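Local atomic coordinates of extracellular solute-binding protein family 1 (Alicyclobacillus acidocaldarius subsp. acidocaldarius, PDB entry 4OVJ), a protein that probably binds a solute, perhaps a sugar, outside the cell membrane and hands it to an ABC-type importer, as family 1 solute-binding proteins do. Residues N223-G228 and A390-K395; L238-Q241 and P245-P248; S338-L343 and L358-L363. One frame throughout, in Å; residues are numbered along the deposited sequence.

Contact 1: residues N223-G228 and A390-K395; sequences NLRKEG and AVQYGK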
loop_
_atom_site.group_PDB
_atom_site.type_symbol
_atom_site.label_atom_id
_atom_site.label_comp_id
_atom_site.label_asym_id
_atom_site.label_seq_id
_atom_site.Cartn_x
_atom_site.Cartn_y
_atom_site.Cartn_z
ATOM N N ASN A 223 -4.360 21.874 15.564
ATOM C CA ASN A 223 -5.409 22.876 15.376
ATOM C C ASN A 223 -6.787 22.218 15.263
ATOM O O ASN A 223 -7.760 22.704 15.846
ATOM C CB ASN A 223 -5.099 23.782 14.201
ATOM C CG ASN A 223 -3.995 24.788 14.509
ATOM O OD1 ASN A 223 -3.717 25.114 15.666
ATOM N ND2 ASN A 223 -3.367 25.286 13.473
ATOM N N LEU A 224 -6.865 21.092 14.569
ATOM C CA LEU A 224 -8.133 20.368 14.464
ATOM C C LEU A 224 -8.578 19.823 15.828
ATOM O O LEU A 224 -9.761 19.848 16.148
ATOM C CB LEU A 224 -8.032 19.236 13.445
ATOM C CG LEU A 224 -7.802 19.641 11.992
ATOM C CD1 LEU A 224 -7.533 18.419 11.143
ATOM C CD2 LEU A 224 -9.003 20.416 11.478
ATOM N N ARG A 225 -7.632 19.350 16.631
ATOM C CA ARG A 225 -7.962 18.884 17.987
ATOM C C ARG A 225 -8.510 20.025 18.847
ATOM O O ARG A 225 -9.512 19.857 19.537
ATOM C CB ARG A 225 -6.741 18.293 18.688
ATOM C CG ARG A 225 -6.408 16.889 18.257
ATOM C CD ARG A 225 -5.466 16.210 19.229
ATOM N NE ARG A 225 -4.200 16.905 19.356
ATOM C CZ ARG A 225 -3.179 16.817 18.505
ATOM N NH1 ARG A 225 -3.251 16.074 17.412
ATOM N NH2 ARG A 225 -2.072 17.498 18.752
ATOM N N LYS A 226 -7.823 21.167 18.804
ATOM C CA LYS A 226 -8.199 22.372 19.563
ATOM C C LYS A 226 -9.650 22.780 19.302
ATOM O O LYS A 226 -10.366 23.197 20.223
ATOM C CB LYS A 226 -7.250 23.530 19.205
ATOM C CG LYS A 226 -7.603 24.880 19.816
ATOM C CD LYS A 226 -6.458 25.883 19.693
ATOM C CE LYS A 226 -6.256 26.347 18.255
ATOM N NZ LYS A 226 -5.293 27.482 18.120
ATOM N N GLU A 227 -10.069 22.656 18.047
ATOM C CA GLU A 227 -11.418 23.016 17.616
ATOM C C GLU A 227 -12.443 21.892 17.837
ATOM O O GLU A 227 -13.626 22.082 17.554
ATOM C CB GLU A 227 -11.421 23.379 16.126
ATOM C CG GLU A 227 -10.308 24.322 15.669
ATOM C CD GLU A 227 -10.752 25.744 15.403
ATOM O OE1 GLU A 227 -11.875 26.129 15.808
ATOM O OE2 GLU A 227 -9.954 26.490 14.787
ATOM N N GLY A 228 -12.003 20.729 18.318
ATOM C CA GLY A 228 -12.911 19.620 18.607
ATOM C C GLY A 228 -13.383 18.861 17.377
ATOM O O GLY A 228 -14.339 18.101 17.431
ATOM N N ALA A 390 2.314 11.695 22.812
ATOM C CA ALA A 390 2.748 12.714 23.795
ATOM C C ALA A 390 2.302 14.121 23.426
ATOM O O ALA A 390 1.883 14.890 24.284
ATOM C CB ALA A 390 4.261 12.683 23.978
ATOM N N VAL A 391 2.378 14.447 22.137
ATOM C CA VAL A 391 1.906 15.725 21.645
ATOM C C VAL A 391 0.379 15.820 21.783
ATOM O O VAL A 391 -0.128 16.847 22.203
ATOM C CB VAL A 391 2.351 15.958 20.186
ATOM C CG1 VAL A 391 1.707 17.209 19.608
ATOM C CG2 VAL A 391 3.867 16.064 20.128
ATOM N N GLN A 392 -0.335 14.750 21.438
ATOM C CA GLN A 392 -1.810 14.721 21.519
ATOM C C GLN A 392 -2.290 14.857 22.954
ATOM O O GLN A 392 -3.335 15.445 23.220
ATOM C CB GLN A 392 -2.354 13.424 20.933
ATOM C CG GLN A 392 -2.291 13.333 19.423
ATOM C CD GLN A 392 -2.494 11.925 18.879
ATOM O OE1 GLN A 392 -2.379 10.923 19.601
ATOM N NE2 GLN A 392 -2.779 11.838 17.586
ATOM N N TYR A 393 -1.521 14.295 23.877
ATOM C CA TYR A 393 -1.824 14.383 25.304
ATOM C C TYR A 393 -1.458 15.740 25.909
ATOM O O TYR A 393 -1.855 16.040 27.031
ATOM C CB TYR A 393 -1.046 13.312 26.065
ATOM C CG TYR A 393 -1.580 11.902 26.035
ATOM C CD1 TYR A 393 -2.894 11.606 25.671
ATOM C CD2 TYR A 393 -0.771 10.857 26.448
ATOM C CE1 TYR A 393 -3.363 10.301 25.705
ATOM C CE2 TYR A 393 -1.227 9.555 26.482
ATOM C CZ TYR A 393 -2.526 9.284 26.111
ATOM O OH TYR A 393 -2.970 7.990 26.146
ATOM N N GLY A 394 -0.681 16.543 25.190
ATOM C CA GLY A 394 -0.248 17.841 25.683
ATOM C C GLY A 394 0.952 17.740 26.603
ATOM O O GLY A 394 1.272 18.690 27.315
ATOM N N LYS A 395 1.626 16.595 26.588
ATOM C CA LYS A 395 2.813 16.395 27.412
ATOM C C LYS A 395 4.032 17.112 26.847
ATOM O O LYS A 395 4.926 17.481 27.592
ATOM C CB LYS A 395 3.100 14.905 27.579
ATOM C CG LYS A 395 2.139 14.210 28.537
ATOM C CD LYS A 395 2.530 12.753 28.755
ATOM C CE LYS A 395 1.984 12.209 30.064
ATOM N NZ LYS A 395 0.502 12.077 30.036
HETATM O O HOH W 1 -4.362 18.103 21.931
#

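Contact 2: residues L238-Q241 and P245-P248; sequences LIKQ and PTDP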
loop_
_atom_site.group_PDB
_atom_site.type_symbol
_atom_site.label_atom_id
_atom_site.label_comp_id
_atom_site.label_asym_id
_atom_site.label_seq_id
_atom_site.Cartn_x
_atom_site.Cartn_y
_atom_site.Cartn_z
ATOM N N LEU A 238 -6.954 4.898 22.500
ATOM C CA LEU A 238 -7.691 3.638 22.636
ATOM C C LEU A 238 -7.773 2.851 21.336
ATOM O O LEU A 238 -8.125 1.686 21.341
ATOM C CB LEU A 238 -9.120 3.915 23.112
ATOM C CG LEU A 238 -9.279 4.652 24.436
ATOM C CD1 LEU A 238 -10.700 5.161 24.619
ATOM C CD2 LEU A 238 -8.885 3.744 25.573
ATOM N N ILE A 239 -7.477 3.481 20.207
ATOM C CA ILE A 239 -7.654 2.810 18.927
ATOM C C ILE A 239 -6.576 1.752 18.716
ATOM O O ILE A 239 -5.396 2.078 18.646
ATOM C CB ILE A 239 -7.594 3.801 17.755
ATOM C CG1 ILE A 239 -8.654 4.886 17.904
ATOM C CG2 ILE A 239 -7.795 3.065 16.433
ATOM C CD1 ILE A 239 -8.470 6.040 16.928
ATOM N N LYS A 240 -6.990 0.497 18.583
ATOM C CA LYS A 240 -6.047 -0.610 18.351
ATOM C C LYS A 240 -5.623 -0.720 16.888
ATOM O O LYS A 240 -4.459 -0.889 16.593
ATOM C CB LYS A 240 -6.662 -1.924 18.825
ATOM C CG LYS A 240 -6.943 -1.952 20.317
ATOM C CD LYS A 240 -7.601 -3.263 20.726
ATOM C CE LYS A 240 -8.221 -3.207 22.125
ATOM N NZ LYS A 240 -9.184 -4.327 22.250
ATOM N N GLN A 241 -6.583 -0.640 15.978
ATOM C CA GLN A 241 -6.320 -0.727 14.541
ATOM C C GLN A 241 -7.475 -0.068 13.822
ATOM O O GLN A 241 -8.590 -0.031 14.331
ATOM C CB GLN A 241 -6.203 -2.199 14.108
ATOM C CG GLN A 241 -5.838 -2.429 12.638
ATOM C CD GLN A 241 -4.366 -2.193 12.352
ATOM O OE1 GLN A 241 -3.999 -1.276 11.608
ATOM N NE2 GLN A 241 -3.507 -3.020 12.950
ATOM N N PRO A 245 -13.258 -2.517 16.556
ATOM C CA PRO A 245 -14.323 -1.871 17.351
ATOM C C PRO A 245 -13.905 -0.613 18.129
ATOM O O PRO A 245 -14.750 0.202 18.436
ATOM C CB PRO A 245 -14.744 -2.968 18.323
ATOM C CG PRO A 245 -14.448 -4.234 17.606
ATOM C CD PRO A 245 -13.190 -3.967 16.824
ATOM N N THR A 246 -12.614 -0.452 18.424
ATOM C CA THR A 246 -12.110 0.748 19.089
ATOM C C THR A 246 -11.928 1.974 18.176
ATOM O O THR A 246 -11.585 3.045 18.660
ATOM C CB THR A 246 -10.753 0.475 19.748
ATOM O OG1 THR A 246 -9.823 0.036 18.756
ATOM C CG2 THR A 246 -10.896 -0.578 20.830
ATOM N N ASP A 247 -12.128 1.793 16.872
ATOM C CA ASP A 247 -12.026 2.875 15.892
ATOM C C ASP A 247 -13.271 3.754 16.029
ATOM O O ASP A 247 -14.388 3.243 15.922
ATOM C CB ASP A 247 -11.924 2.254 14.493
ATOM C CG ASP A 247 -11.792 3.283 13.375
ATOM O OD1 ASP A 247 -12.083 4.494 13.580
ATOM O OD2 ASP A 247 -11.406 2.850 12.263
ATOM N N PRO A 248 -13.101 5.070 16.284
ATOM C CA PRO A 248 -14.310 5.905 16.449
ATOM C C PRO A 248 -15.255 5.904 15.255
ATOM O O PRO A 248 -16.452 6.182 15.415
ATOM C CB PRO A 248 -13.772 7.319 16.665
ATOM C CG PRO A 248 -12.305 7.227 16.754
ATOM C CD PRO A 248 -11.854 5.821 16.514
#

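Contact 3: residues S338-L343 and L358-L363; sequences SVRTQL and LVNEAL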
loop_
_atom_site.group_PDB
_atom_site.type_symbol
_atom_site.label_atom_id
_atom_site.label_comp_id
_atom_site.label_asym_id
_atom_site.label_seq_id
_atom_site.Cartn_x
_atom_site.Cartn_y
_atom_site.Cartn_z
ATOM N N SER A 338 -7.148 -3.962 -16.942
ATOM C CA SER A 338 -8.126 -4.819 -17.636
ATOM C C SER A 338 -8.837 -5.752 -16.650
ATOM O O SER A 338 -10.045 -5.949 -16.742
ATOM C CB SER A 338 -7.489 -5.582 -18.809
ATOM O OG SER A 338 -6.461 -6.440 -18.374
ATOM N N VAL A 339 -8.098 -6.282 -15.674
ATOM C CA VAL A 339 -8.681 -7.152 -14.655
ATOM C C VAL A 339 -9.644 -6.348 -13.791
ATOM O O VAL A 339 -10.755 -6.792 -13.520
ATOM C CB VAL A 339 -7.598 -7.829 -13.792
ATOM C CG1 VAL A 339 -8.201 -8.508 -12.579
ATOM C CG2 VAL A 339 -6.817 -8.818 -14.634
ATOM N N ARG A 340 -9.235 -5.156 -13.373
ATOM C CA ARG A 340 -10.138 -4.304 -12.589
ATOM C C ARG A 340 -11.435 -4.027 -13.350
ATOM O O ARG A 340 -12.532 -4.136 -12.778
ATOM C CB ARG A 340 -9.472 -3.000 -12.182
ATOM C CG ARG A 340 -8.383 -3.180 -11.124
ATOM C CD ARG A 340 -7.995 -1.874 -10.450
ATOM N NE ARG A 340 -7.542 -0.880 -11.403
ATOM C CZ ARG A 340 -6.319 -0.826 -11.931
ATOM N NH1 ARG A 340 -5.370 -1.698 -11.587
ATOM N NH2 ARG A 340 -6.040 0.106 -12.813
ATOM N N THR A 341 -11.312 -3.694 -14.636
ATOM C CA THR A 341 -12.499 -3.401 -15.468
ATOM C C THR A 341 -13.451 -4.597 -15.520
ATOM O O THR A 341 -14.671 -4.455 -15.328
ATOM C CB THR A 341 -12.094 -2.943 -16.887
ATOM O OG1 THR A 341 -11.353 -1.720 -16.798
ATOM C CG2 THR A 341 -13.326 -2.692 -17.770
ATOM N N GLN A 342 -12.894 -5.775 -15.761
ATOM C CA GLN A 342 -13.699 -6.983 -15.882
ATOM C C GLN A 342 -14.299 -7.421 -14.542
ATOM O O GLN A 342 -15.429 -7.915 -14.497
ATOM C CB GLN A 342 -12.885 -8.091 -16.557
ATOM C CG GLN A 342 -12.527 -7.711 -17.990
ATOM C CD GLN A 342 -11.692 -8.750 -18.713
ATOM O OE1 GLN A 342 -10.519 -8.517 -19.022
ATOM N NE2 GLN A 342 -12.294 -9.897 -19.002
ATOM N N LEU A 343 -13.572 -7.221 -13.448
ATOM C CA LEU A 343 -14.102 -7.567 -12.130
ATOM C C LEU A 343 -15.157 -6.548 -11.652
ATOM O O LEU A 343 -16.092 -6.914 -10.910
ATOM C CB LEU A 343 -12.987 -7.708 -11.097
ATOM C CG LEU A 343 -12.075 -8.935 -11.185
ATOM C CD1 LEU A 343 -11.007 -8.801 -10.116
ATOM C CD2 LEU A 343 -12.799 -10.255 -11.004
ATOM N N LEU A 358 -11.549 4.288 -7.006
ATOM C CA LEU A 358 -10.616 5.184 -6.327
ATOM C C LEU A 358 -9.187 4.905 -6.810
ATOM O O LEU A 358 -8.436 5.838 -7.113
ATOM C CB LEU A 358 -10.723 4.995 -4.812
ATOM C CG LEU A 358 -9.961 5.917 -3.850
ATOM C CD1 LEU A 358 -8.485 5.592 -3.765
ATOM C CD2 LEU A 358 -10.185 7.382 -4.192
ATOM N N VAL A 359 -8.819 3.629 -6.907
ATOM C CA VAL A 359 -7.459 3.293 -7.345
ATOM C C VAL A 359 -7.234 3.811 -8.771
ATOM O O VAL A 359 -6.181 4.347 -9.070
ATOM C CB VAL A 359 -7.145 1.796 -7.188
ATOM C CG1 VAL A 359 -5.796 1.437 -7.793
ATOM C CG2 VAL A 359 -7.104 1.413 -5.712
ATOM N N ASN A 360 -8.231 3.716 -9.643
ATOM C CA ASN A 360 -8.074 4.279 -10.976
ATOM C C ASN A 360 -7.769 5.783 -10.955
ATOM O O ASN A 360 -6.950 6.255 -11.721
ATOM C CB ASN A 360 -9.295 3.975 -11.844
ATOM C CG ASN A 360 -9.391 2.501 -12.223
ATOM O OD1 ASN A 360 -8.425 1.736 -12.103
ATOM N ND2 ASN A 360 -10.559 2.094 -12.704
ATOM N N GLU A 361 -8.404 6.529 -10.058
ATOM C CA GLU A 361 -8.071 7.939 -9.883
ATOM C C GLU A 361 -6.699 8.151 -9.243
ATOM O O GLU A 361 -5.970 9.055 -9.645
ATOM C CB GLU A 361 -9.164 8.662 -9.112
ATOM C CG GLU A 361 -10.459 8.701 -9.892
ATOM C CD GLU A 361 -10.282 9.338 -11.264
ATOM O OE1 GLU A 361 -9.704 10.451 -11.345
ATOM O OE2 GLU A 361 -10.693 8.712 -12.268
ATOM N N ALA A 362 -6.342 7.297 -8.283
ATOM C CA ALA A 362 -5.029 7.375 -7.650
ATOM C C ALA A 362 -3.914 7.180 -8.650
ATOM O O ALA A 362 -2.880 7.836 -8.574
ATOM C CB ALA A 362 -4.910 6.336 -6.551
ATOM N N LEU A 363 -4.113 6.253 -9.581
ATOM C CA LEU A 363 -3.068 5.948 -10.559
ATOM C C LEU A 363 -2.770 7.117 -11.497
ATOM O O LEU A 363 -1.660 7.214 -12.047
ATOM C CB LEU A 363 -3.445 4.714 -11.365
ATOM C CG LEU A 363 -3.435 3.418 -10.565
ATOM C CD1 LEU A 363 -4.125 2.324 -11.356
ATOM C CD2 LEU A 363 -2.017 3.025 -10.206
#

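Contact 1: residues N223-G228 and A390-K395
Arg225 lays one face of its guanidinium against the CG methylene of Gln392, which sits 3.5 Å from NH1 and toward the rim of the plane rather than over its middle. NH2 comes obliquely to the CG1 methyl of Val391, one residue earlier, at 3.9 Å. The arginine chain bends at chi3 (-61°), turning its planar end across the glutamine. The two side chains cross at about a right angle, and the guanidinium and amide planes stand 74° apart. A water lies in the guanidinium plane at its edge: it accepts from Arg225 NE at 2.8 Å and donates to the backbone Gln392 O at 3.1 Å, bridging the arginine side chain to the backbone of Gln392. Further out, Asp181 and Glu183 both form salt bridges with Arg225 NH1, and Gln392 NE2 bonds weakly to the same two carboxylates. Each helix stops close by in a Schellman motif, with Gly228 and Gly394 at positive phi. Two carboxylates on NH1, with the water at NE, would be expected to favour the charged form of Arg225, with the CG methylene of Gln392 against one face.

Contact 2: residues L238-Q241 and P245-P248
Ile239 and Thr246 bring the two segments closest, their CA atoms 4.9 Å apart, where the chain doubles back on itself between helix 233-236 and strand 256-260. This is an irregular loop, with neither segment in a helix or strand, and it is closed by a side-chain-to-backbone bond: Lys240 N donates to Thr246 OG1 at 2.9 Å, almost perfectly straight at 177°. The hydroxyl reaches that amide because OG1 lies between the backbone N and the carbonyl carbon of its own residue (chi1 58°), which leaves CG2 to pass by the Lys240 chain, 4.0 Å from CE. Thr246 CB meanwhile rests against Leu238 O at 3.3 Å, placing the threonine in the bend of 238-241. OG1 is also hydrogen-bonded to Asp244 OD2, so the hydroxyl ties the bend to Asp244, just before its own segment. A valine here would probably leave Lys240 N without its acceptor and Asp244 without this partner, removing one of the ties between the two arms of the loop. Asp247 ties in residues beyond the two segments: OD2 takes the amide of Ala243, OD1 accepts from the backbone N of Met249 and from Asn180 ND2, while CB faces Gln241 O. Ile239 CG1 passes 3.5 Å from Thr246 O, and the isoleucine chain crosses the proline ring at about a right angle. In this apolar contact Ile239 CD1 presses on Pro248 CD at 3.4 Å, tighter than carbon atoms usually sit.

Contact 3: residues S338-L343 and L358-L363
Arg340 reaches from helix 337-345 to helix 350-365, where it meets Asn360 and Leu363, its CB pointing toward residues 358-363. From CB the chain runs out through CG to CD, which passes 4.0 Å from Asn360 OD1, and the bend at chi3 (-57°) then swings the guanidinium so that its NE side faces the amide. NE donates to Asn360 OD1 at 2.8 Å with an N-H...O angle of 144°. Beyond CZ, NH2 donates to that same Asn360 OD1 at 3.0 Å, still more bent. This is a side-on grip by two nitrogens on one oxygen, which lies at the guanidinium edge but somewhat out of its plane; the amide is turned well away from that plane, at 63°. NH2 also meets the CD1 methyl of Leu363, 3.3 Å away and oblique to the group. The remaining nitrogen, NH1, bonds to the backbone O of Pro334, and weakly to that of Val335. The guanidinium thus joins both helices to the end of strand 333-334, while Val359 and Leu358 pack on strands 333-334 and 128-144. Such helices laid against a central sheet are characteristic of the alpha/beta architecture of periplasmic-binding-protein folds.

Contacts 1 and 2 are neighbours on one side of the chain's centre, their own centres 18 Å apart and their nearest atoms about 6 Å, without touching. Helix 233-236 and the loop of contact 2 follow helix 211-226, which carries residues 223-228, and Asp181 and Asn180, adjacent in sequence, serve contacts 1 and 2 respectively. Contact 3 stands apart, its centre 38 Å from that of contact 1 and 30 Å from that of contact 2, though helix 350-365 leads on in the chain to helix 377-392 of contact 1. A sulfate, probably from crystallisation, lies about 5 Å from the Gln241 side chain in contact 2; no binding site is assigned here.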